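Local coordinates for protein multiheme cytochrome cf (Carboxydothermus ferrireducens DSM 11255, PDB 6QVM) that sits in the S-layer and probably passes electrons along its chain of c-type hemes to insoluble extracellular Fe(III), at residues 396-410 against 559-573. Residues are numbered along the deposited sequence; the frame is centred on the assembly and turned at random.
Sequences EYNDEYAIAGVSGTV and HYFKVGKPTISIDNL. With CA (calcium ion), chain S; HEC (heme c), chain L; NGA (2-acetamido-2-deoxy-beta-D-galactopyranose), chain D.
Y401 and Y560 meet in a T-shaped stack beside an antiparallel strand pair, 400-403 with 567-572, the central strands of a four-stranded sheet. The edge of Y560 points at the face of Y401, centroids 5.0 Å apart and planes at 68°. E396 CG sits over the centre of the Y560 ring, a CH-pi contact. A402 and D571 form a hydrogen-bonded pair, with A402 N to D571 O at 2.9 Å. On the Y401 side of the sheet, I570 CG2 packs on Y401 CB. I403 CG2 meets I568 CD1 farther along. One heme c lies beyond: H559 NE2 binds its iron, and H477 NE2 binds the same iron. E396 turns its chain at chi2 (-94°), which brings OE1 to accept a hydrogen bond from H559 N at 2.9 Å, met from above the carboxylate plane; R393 forms a salt bridge to the same oxygen. D399 links the strand pair to the calcium ion, which its OD1 binds. N572 ND2 donates a hydrogen bond to Y560 OH at 3.1 Å. With an alanine in place of Y560, the Y401 face would probably lose its aromatic partner and N572 ND2 one acceptor. N572 ND2 also donates to D399 OD2 at 2.7 Å, at the anti lone pair of that oxygen.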
loop_
_atom_site.group_PDB
_atom_site.type_symbol
_atom_site.label_atom_id
_atom_site.label_comp_id
_atom_site.label_asym_id
_atom_site.label_seq_id
_atom_site.Cartn_x
_atom_site.Cartn_y
_atom_site.Cartn_z
ATOM N N GLU A 396 -6.898 -13.530 -10.742
ATOM C CA GLU A 396 -7.167 -14.223 -11.998
ATOM C C GLU A 396 -6.701 -13.441 -13.221
ATOM O O GLU A 396 -6.622 -14.022 -14.306
ATOM C CB GLU A 396 -8.659 -14.520 -12.134
ATOM C CG GLU A 396 -9.535 -13.271 -12.211
ATOM C CD GLU A 396 -10.076 -12.841 -10.855
ATOM O OE1 GLU A 396 -11.212 -12.317 -10.808
ATOM O OE2 GLU A 396 -9.369 -13.032 -9.839
ATOM N N TYR A 397 -6.381 -12.153 -13.073
ATOM C CA TYR A 397 -6.100 -11.309 -14.230
ATOM C C TYR A 397 -4.903 -11.791 -15.048
ATOM O O TYR A 397 -4.810 -11.459 -16.235
ATOM C CB TYR A 397 -5.874 -9.863 -13.779
ATOM C CG TYR A 397 -4.421 -9.504 -13.594
ATOM C CD1 TYR A 397 -3.726 -9.909 -12.465
ATOM C CD2 TYR A 397 -3.742 -8.759 -14.550
ATOM C CE1 TYR A 397 -2.393 -9.594 -12.295
ATOM C CE2 TYR A 397 -2.409 -8.432 -14.386
ATOM C CZ TYR A 397 -1.737 -8.854 -13.257
ATOM O OH TYR A 397 -0.410 -8.528 -13.086
ATOM N N ASN A 398 -3.983 -12.551 -14.446
ATOM C CA ASN A 398 -2.810 -13.055 -15.153
ATOM C C ASN A 398 -2.748 -14.580 -15.153
ATOM O O ASN A 398 -1.675 -15.153 -15.355
ATOM C CB ASN A 398 -1.522 -12.473 -14.564
ATOM C CG ASN A 398 -1.321 -12.826 -13.099
ATOM O OD1 ASN A 398 -2.090 -13.586 -12.509
ATOM N ND2 ASN A 398 -0.273 -12.273 -12.505
ATOM N N ASP A 399 -3.877 -15.245 -14.930
ATOM C CA ASP A 399 -3.910 -16.692 -14.815
ATOM C C ASP A 399 -4.058 -17.341 -16.190
ATOM O O ASP A 399 -4.166 -16.672 -17.222
ATOM C CB ASP A 399 -5.040 -17.121 -13.881
ATOM C CG ASP A 399 -4.708 -16.896 -12.418
ATOM O OD1 ASP A 399 -3.592 -16.408 -12.134
ATOM O OD2 ASP A 399 -5.556 -17.224 -11.558
ATOM N N GLU A 400 -4.070 -18.671 -16.196
ATOM C CA GLU A 400 -4.269 -19.471 -17.398
ATOM C C GLU A 400 -5.699 -19.995 -17.410
ATOM O O GLU A 400 -6.149 -20.606 -16.434
ATOM C CB GLU A 400 -3.269 -20.628 -17.431
ATOM C CG GLU A 400 -3.385 -21.553 -18.631
ATOM C CD GLU A 400 -2.363 -22.679 -18.589
ATOM O OE1 GLU A 400 -2.109 -23.303 -19.645
ATOM O OE2 GLU A 400 -1.813 -22.932 -17.493
ATOM N N TYR A 401 -6.408 -19.756 -18.510
ATOM C CA TYR A 401 -7.835 -20.034 -18.603
ATOM C C TYR A 401 -8.110 -21.160 -19.586
ATOM O O TYR A 401 -7.522 -21.211 -20.671
ATOM C CB TYR A 401 -8.625 -18.812 -19.077
ATOM C CG TYR A 401 -8.252 -17.485 -18.470
ATOM C CD1 TYR A 401 -7.837 -17.381 -17.148
ATOM C CD2 TYR A 401 -8.330 -16.326 -19.226
ATOM C CE1 TYR A 401 -7.496 -16.158 -16.601
ATOM C CE2 TYR A 401 -8.001 -15.104 -18.692
ATOM C CZ TYR A 401 -7.585 -15.020 -17.378
ATOM O OH TYR A 401 -7.251 -13.792 -16.853
ATOM N N ALA A 402 -9.028 -22.041 -19.210
ATOM C CA ALA A 402 -9.700 -22.941 -20.140
ATOM C C ALA A 402 -11.134 -22.429 -20.264
ATOM O O ALA A 402 -11.976 -22.691 -19.398
ATOM C CB ALA A 402 -9.649 -24.392 -19.661
ATOM N N ILE A 403 -11.402 -21.672 -21.322
ATOM C CA ILE A 403 -12.746 -21.163 -21.568
ATOM C C ILE A 403 -13.597 -22.301 -22.120
ATOM O O ILE A 403 -13.254 -22.904 -23.143
ATOM C CB ILE A 403 -12.717 -19.971 -22.532
ATOM C CG1 ILE A 403 -11.722 -18.912 -22.040
ATOM C CG2 ILE A 403 -14.108 -19.372 -22.675
ATOM C CD1 ILE A 403 -11.512 -17.766 -23.012
ATOM N N ALA A 404 -14.705 -22.595 -21.446
ATOM C CA ALA A 404 -15.544 -23.717 -21.840
ATOM C C ALA A 404 -16.053 -23.541 -23.265
ATOM O O ALA A 404 -16.468 -22.452 -23.663
ATOM C CB ALA A 404 -16.721 -23.867 -20.877
ATOM N N GLY A 405 -16.015 -24.626 -24.036
ATOM C CA GLY A 405 -16.400 -24.585 -25.425
ATOM C C GLY A 405 -15.344 -24.049 -26.366
ATOM O O GLY A 405 -15.579 -24.015 -27.579
ATOM N N VAL A 406 -14.199 -23.613 -25.852
ATOM C CA VAL A 406 -13.070 -23.187 -26.671
ATOM C C VAL A 406 -11.887 -24.078 -26.321
ATOM O O VAL A 406 -11.443 -24.101 -25.165
ATOM C CB VAL A 406 -12.718 -21.706 -26.452
ATOM C CG1 VAL A 406 -11.480 -21.323 -27.259
ATOM C CG2 VAL A 406 -13.897 -20.814 -26.800
ATOM N N SER A 407 -11.387 -24.818 -27.305
ATOM C CA SER A 407 -10.232 -25.667 -27.064
ATOM C C SER A 407 -8.967 -24.823 -26.934
ATOM O O SER A 407 -8.923 -23.650 -27.316
ATOM C CB SER A 407 -10.080 -26.699 -28.181
ATOM O OG SER A 407 -9.627 -26.088 -29.375
ATOM N N GLY A 408 -7.928 -25.445 -26.389
ATOM C CA GLY A 408 -6.728 -24.731 -26.010
ATOM C C GLY A 408 -6.902 -24.003 -24.689
ATOM O O GLY A 408 -7.975 -23.975 -24.088
ATOM N N THR A 409 -5.807 -23.409 -24.221
ATOM C CA THR A 409 -5.850 -22.542 -23.056
ATOM C C THR A 409 -5.143 -21.233 -23.374
ATOM O O THR A 409 -4.374 -21.134 -24.333
ATOM C CB THR A 409 -5.215 -23.193 -21.819
ATOM O OG1 THR A 409 -3.803 -23.349 -22.016
ATOM C CG2 THR A 409 -5.845 -24.543 -21.524
ATOM N N VAL A 410 -5.431 -20.212 -22.566
ATOM C CA VAL A 410 -4.985 -18.858 -22.865
ATOM C C VAL A 410 -4.635 -18.170 -21.555
ATOM O O VAL A 410 -5.228 -18.447 -20.508
ATOM C CB VAL A 410 -6.077 -18.083 -23.638
ATOM C CG1 VAL A 410 -6.922 -17.250 -22.696
ATOM C CG2 VAL A 410 -5.474 -17.230 -24.751
ATOM N N HIS A 559 -11.746 -10.304 -12.858
ATOM C CA HIS A 559 -10.631 -9.779 -13.636
ATOM C C HIS A 559 -10.237 -10.696 -14.789
ATOM O O HIS A 559 -9.084 -10.670 -15.228
ATOM C CB HIS A 559 -9.418 -9.536 -12.737
ATOM C CG HIS A 559 -9.585 -8.389 -11.791
ATOM N ND1 HIS A 559 -10.632 -8.302 -10.899
ATOM C CD2 HIS A 559 -8.829 -7.283 -11.591
ATOM C CE1 HIS A 559 -10.521 -7.188 -10.197
ATOM N NE2 HIS A 559 -9.432 -6.552 -10.594
ATOM N N TYR A 560 -11.163 -11.525 -15.278
ATOM C CA TYR A 560 -10.853 -12.335 -16.450
ATOM C C TYR A 560 -10.897 -11.514 -17.730
ATOM O O TYR A 560 -10.198 -11.844 -18.693
ATOM C CB TYR A 560 -11.818 -13.516 -16.557
ATOM C CG TYR A 560 -11.625 -14.570 -15.488
ATOM C CD1 TYR A 560 -10.616 -15.517 -15.593
ATOM C CD2 TYR A 560 -12.448 -14.615 -14.369
ATOM C CE1 TYR A 560 -10.428 -16.480 -14.621
ATOM C CE2 TYR A 560 -12.267 -15.576 -13.387
ATOM C CZ TYR A 560 -11.259 -16.510 -13.525
ATOM O OH TYR A 560 -11.071 -17.470 -12.560
ATOM N N PHE A 561 -11.715 -10.459 -17.755
ATOM C CA PHE A 561 -11.846 -9.539 -18.884
ATOM C C PHE A 561 -12.433 -10.205 -20.126
ATOM O O PHE A 561 -12.700 -9.528 -21.123
ATOM C CB PHE A 561 -10.500 -8.888 -19.215
ATOM C CG PHE A 561 -9.988 -7.975 -18.137
ATOM C CD1 PHE A 561 -10.425 -6.664 -18.057
ATOM C CD2 PHE A 561 -9.073 -8.428 -17.203
ATOM C CE1 PHE A 561 -9.960 -5.823 -17.065
ATOM C CE2 PHE A 561 -8.601 -7.591 -16.207
ATOM C CZ PHE A 561 -9.047 -6.286 -16.139
ATOM N N LYS A 562 -12.673 -11.512 -20.070
ATOM C CA LYS A 562 -13.333 -12.211 -21.162
ATOM C C LYS A 562 -14.837 -11.998 -21.063
ATOM O O LYS A 562 -15.437 -12.227 -20.009
ATOM C CB LYS A 562 -12.999 -13.702 -21.116
ATOM C CG LYS A 562 -11.519 -14.016 -21.238
ATOM C CD LYS A 562 -10.997 -13.703 -22.629
ATOM C CE LYS A 562 -9.515 -14.008 -22.723
ATOM N NZ LYS A 562 -9.026 -14.041 -24.128
ATOM N N VAL A 563 -15.446 -11.561 -22.159
ATOM C CA VAL A 563 -16.859 -11.208 -22.153
ATOM C C VAL A 563 -17.688 -12.453 -22.417
ATOM O O VAL A 563 -17.401 -13.220 -23.345
ATOM C CB VAL A 563 -17.147 -10.124 -23.203
ATOM C CG1 VAL A 563 -18.471 -9.466 -22.936
ATOM C CG2 VAL A 563 -16.035 -9.092 -23.231
ATOM N N GLY A 564 -18.713 -12.659 -21.596
ATOM C CA GLY A 564 -19.739 -13.618 -21.940
ATOM C C GLY A 564 -20.591 -13.117 -23.088
ATOM O O GLY A 564 -20.786 -11.926 -23.286
ATOM N N LYS A 565 -21.105 -14.058 -23.863
ATOM C CA LYS A 565 -21.919 -13.757 -25.033
ATOM C C LYS A 565 -23.162 -14.635 -25.054
ATOM O O LYS A 565 -23.373 -15.399 -25.994
ATOM C CB LYS A 565 -21.085 -13.956 -26.292
ATOM C CG LYS A 565 -19.950 -12.945 -26.438
ATOM C CD LYS A 565 -19.030 -13.237 -27.621
ATOM C CE LYS A 565 -18.233 -14.511 -27.400
ATOM N NZ LYS A 565 -17.281 -14.767 -28.515
ATOM N N PRO A 566 -24.041 -14.528 -24.049
ATOM C CA PRO A 566 -23.968 -13.639 -22.893
ATOM C C PRO A 566 -23.244 -14.230 -21.667
ATOM O O PRO A 566 -22.736 -13.476 -20.825
ATOM C CB PRO A 566 -25.431 -13.386 -22.584
ATOM C CG PRO A 566 -26.095 -14.667 -22.953
ATOM C CD PRO A 566 -25.345 -15.226 -24.111
ATOM N N THR A 567 -23.213 -15.554 -21.554
ATOM C CA THR A 567 -22.556 -16.215 -20.436
ATOM C C THR A 567 -21.238 -16.843 -20.876
ATOM O O THR A 567 -21.050 -17.204 -22.041
ATOM C CB THR A 567 -23.438 -17.290 -19.800
ATOM O OG1 THR A 567 -23.550 -18.409 -20.688
ATOM C CG2 THR A 567 -24.818 -16.740 -19.479
ATOM N N ILE A 568 -20.315 -16.946 -19.922
ATOM C CA ILE A 568 -19.018 -17.570 -20.142
ATOM C C ILE A 568 -18.685 -18.405 -18.914
ATOM O O ILE A 568 -19.073 -18.075 -17.789
ATOM C CB ILE A 568 -17.917 -16.520 -20.424
ATOM C CG1 ILE A 568 -16.620 -17.193 -20.877
ATOM C CG2 ILE A 568 -17.673 -15.655 -19.198
ATOM C CD1 ILE A 568 -15.601 -16.210 -21.420
ATOM N N SER A 569 -17.993 -19.517 -19.145
ATOM C CA SER A 569 -17.514 -20.386 -18.079
ATOM C C SER A 569 -16.017 -20.589 -18.246
ATOM O O SER A 569 -15.553 -20.930 -19.338
ATOM C CB SER A 569 -18.237 -21.732 -18.092
ATOM O OG SER A 569 -19.256 -21.758 -17.112
ATOM N N ILE A 570 -15.266 -20.368 -17.170
ATOM C CA ILE A 570 -13.815 -20.471 -17.196
ATOM C C ILE A 570 -13.364 -21.448 -16.120
ATOM O O ILE A 570 -13.856 -21.416 -14.987
ATOM C CB ILE A 570 -13.136 -19.103 -16.994
ATOM C CG1 ILE A 570 -13.726 -18.066 -17.952
ATOM C CG2 ILE A 570 -11.632 -19.222 -17.182
ATOM C CD1 ILE A 570 -12.837 -16.851 -18.169
ATOM N N ASP A 571 -12.433 -22.323 -16.491
ATOM C CA ASP A 571 -11.661 -23.104 -15.540
ATOM C C ASP A 571 -10.285 -22.465 -15.415
ATOM O O ASP A 571 -9.529 -22.398 -16.392
ATOM C CB ASP A 571 -11.553 -24.570 -15.963
ATOM C CG ASP A 571 -12.823 -25.356 -15.674
ATOM O OD1 ASP A 571 -13.840 -24.724 -15.316
ATOM O OD2 ASP A 571 -12.805 -26.601 -15.811
ATOM N N ASN A 572 -9.979 -21.973 -14.218
ATOM C CA ASN A 572 -8.711 -21.307 -13.936
ATOM C C ASN A 572 -7.686 -22.390 -13.621
ATOM O O ASN A 572 -7.654 -22.932 -12.515
ATOM C CB ASN A 572 -8.877 -20.320 -12.788
ATOM C CG ASN A 572 -7.719 -19.352 -12.675
ATOM O OD1 ASN A 572 -6.564 -19.718 -12.903
ATOM N ND2 ASN A 572 -8.020 -18.110 -12.326
ATOM N N LEU A 573 -6.841 -22.707 -14.602
ATOM C CA LEU A 573 -5.850 -23.759 -14.419
ATOM C C LEU A 573 -4.711 -23.336 -13.501
ATOM O O LEU A 573 -4.041 -24.202 -12.931
ATOM C CB LEU A 573 -5.297 -24.208 -15.777
ATOM C CG LEU A 573 -6.376 -24.792 -16.690
ATOM C CD1 LEU A 573 -5.812 -25.255 -18.017
ATOM C CD2 LEU A 573 -7.096 -25.927 -15.986
HETATM CA CA CA S . -2.624 -14.913 -10.551
HETATM FE FE HEC L . -8.623 -4.894 -9.665
HETATM C CHA HEC L . -11.901 -4.407 -8.793
HETATM C CHB HEC L . -8.023 -6.311 -6.616
HETATM C CHC HEC L . -5.457 -5.785 -10.725
HETATM C CHD HEC L . -8.906 -2.781 -12.355
HETATM N NA HEC L . -9.741 -5.260 -7.997
HETATM C C1A HEC L . -11.089 -5.003 -7.851
HETATM C C2A HEC L . -11.493 -5.482 -6.543
HETATM C C3A HEC L . -10.419 -6.006 -5.942
HETATM C C4A HEC L . -9.301 -5.875 -6.846
HETATM C CMA HEC L . -10.391 -6.631 -4.535
HETATM C CAA HEC L . -12.928 -5.419 -5.976
HETATM C CBA HEC L . -13.698 -6.553 -6.661
HETATM C CGA HEC L . -15.146 -6.536 -6.260
HETATM O O1A HEC L . -15.548 -7.482 -5.537
HETATM O O2A HEC L . -15.891 -5.598 -6.655
HETATM N NB HEC L . -7.032 -5.841 -8.833
HETATM C C1B HEC L . -7.040 -6.433 -7.581
HETATM C C2B HEC L . -5.832 -7.217 -7.456
HETATM C C3B HEC L . -5.104 -7.059 -8.580
HETATM C C4B HEC L . -5.861 -6.199 -9.475
HETATM C CMB HEC L . -5.440 -8.010 -6.199
HETATM C CAB HEC L . -3.731 -7.700 -8.924
HETATM C CBB HEC L . -3.779 -9.254 -8.916
HETATM N NC HEC L . -7.377 -4.312 -11.201
HETATM C C1C HEC L . -6.158 -4.894 -11.512
HETATM C C2C HEC L . -5.716 -4.399 -12.803
HETATM C C3C HEC L . -6.706 -3.623 -13.304
HETATM C C4C HEC L . -7.741 -3.523 -12.277
HETATM C CMC HEC L . -4.430 -4.879 -13.524
HETATM C CAC HEC L . -6.731 -2.842 -14.651
HETATM C CBC HEC L . -6.572 -3.750 -15.895
HETATM N ND HEC L . -10.163 -3.769 -10.447
HETATM C C1D HEC L . -10.040 -2.972 -11.585
HETATM C C2D HEC L . -11.311 -2.341 -11.828
HETATM C C3D HEC L . -12.244 -2.845 -10.723
HETATM C C4D HEC L . -11.451 -3.740 -9.916
HETATM C CMD HEC L . -11.651 -1.366 -12.969
HETATM C CAD HEC L . -13.729 -2.484 -10.546
HETATM C CBD HEC L . -14.527 -3.686 -11.050
HETATM C CGD HEC L . -16.002 -3.376 -11.087
HETATM O O1D HEC L . -16.808 -4.320 -10.864
HETATM O O2D HEC L . -16.369 -2.193 -11.331
HETATM C C1 NGA D . 1.220 -21.952 -18.690
HETATM C C2 NGA D . 1.618 -23.392 -19.021
HETATM C C3 NGA D . 1.484 -24.290 -17.776
HETATM C C4 NGA D . 2.264 -23.617 -16.649
HETATM C C5 NGA D . 1.858 -22.162 -16.439
HETATM C C6 NGA D . 2.718 -21.488 -15.375
HETATM C C7 NGA D . 1.254 -23.634 -21.439
HETATM C C8 NGA D . 2.665 -23.157 -21.653
HETATM N N2 NGA D . 0.820 -23.770 -20.180
HETATM O O3 NGA D . 1.960 -25.632 -17.925
HETATM O O4 NGA D . 3.632 -23.633 -16.980
HETATM O O5 NGA D . 1.998 -21.435 -17.637
HETATM O O6 NGA D . 2.402 -22.032 -14.112
HETATM O O7 NGA D . 0.546 -23.883 -22.418
HETATM O O HOH W 1 -4.374 -16.180 -9.340
HETATM O O HOH W 2 -7.737 -11.346 -19.305
HETATM O O HOH W 3 -1.548 -15.931 -8.526
HETATM O O HOH W 4 -0.378 -16.115 -11.253
#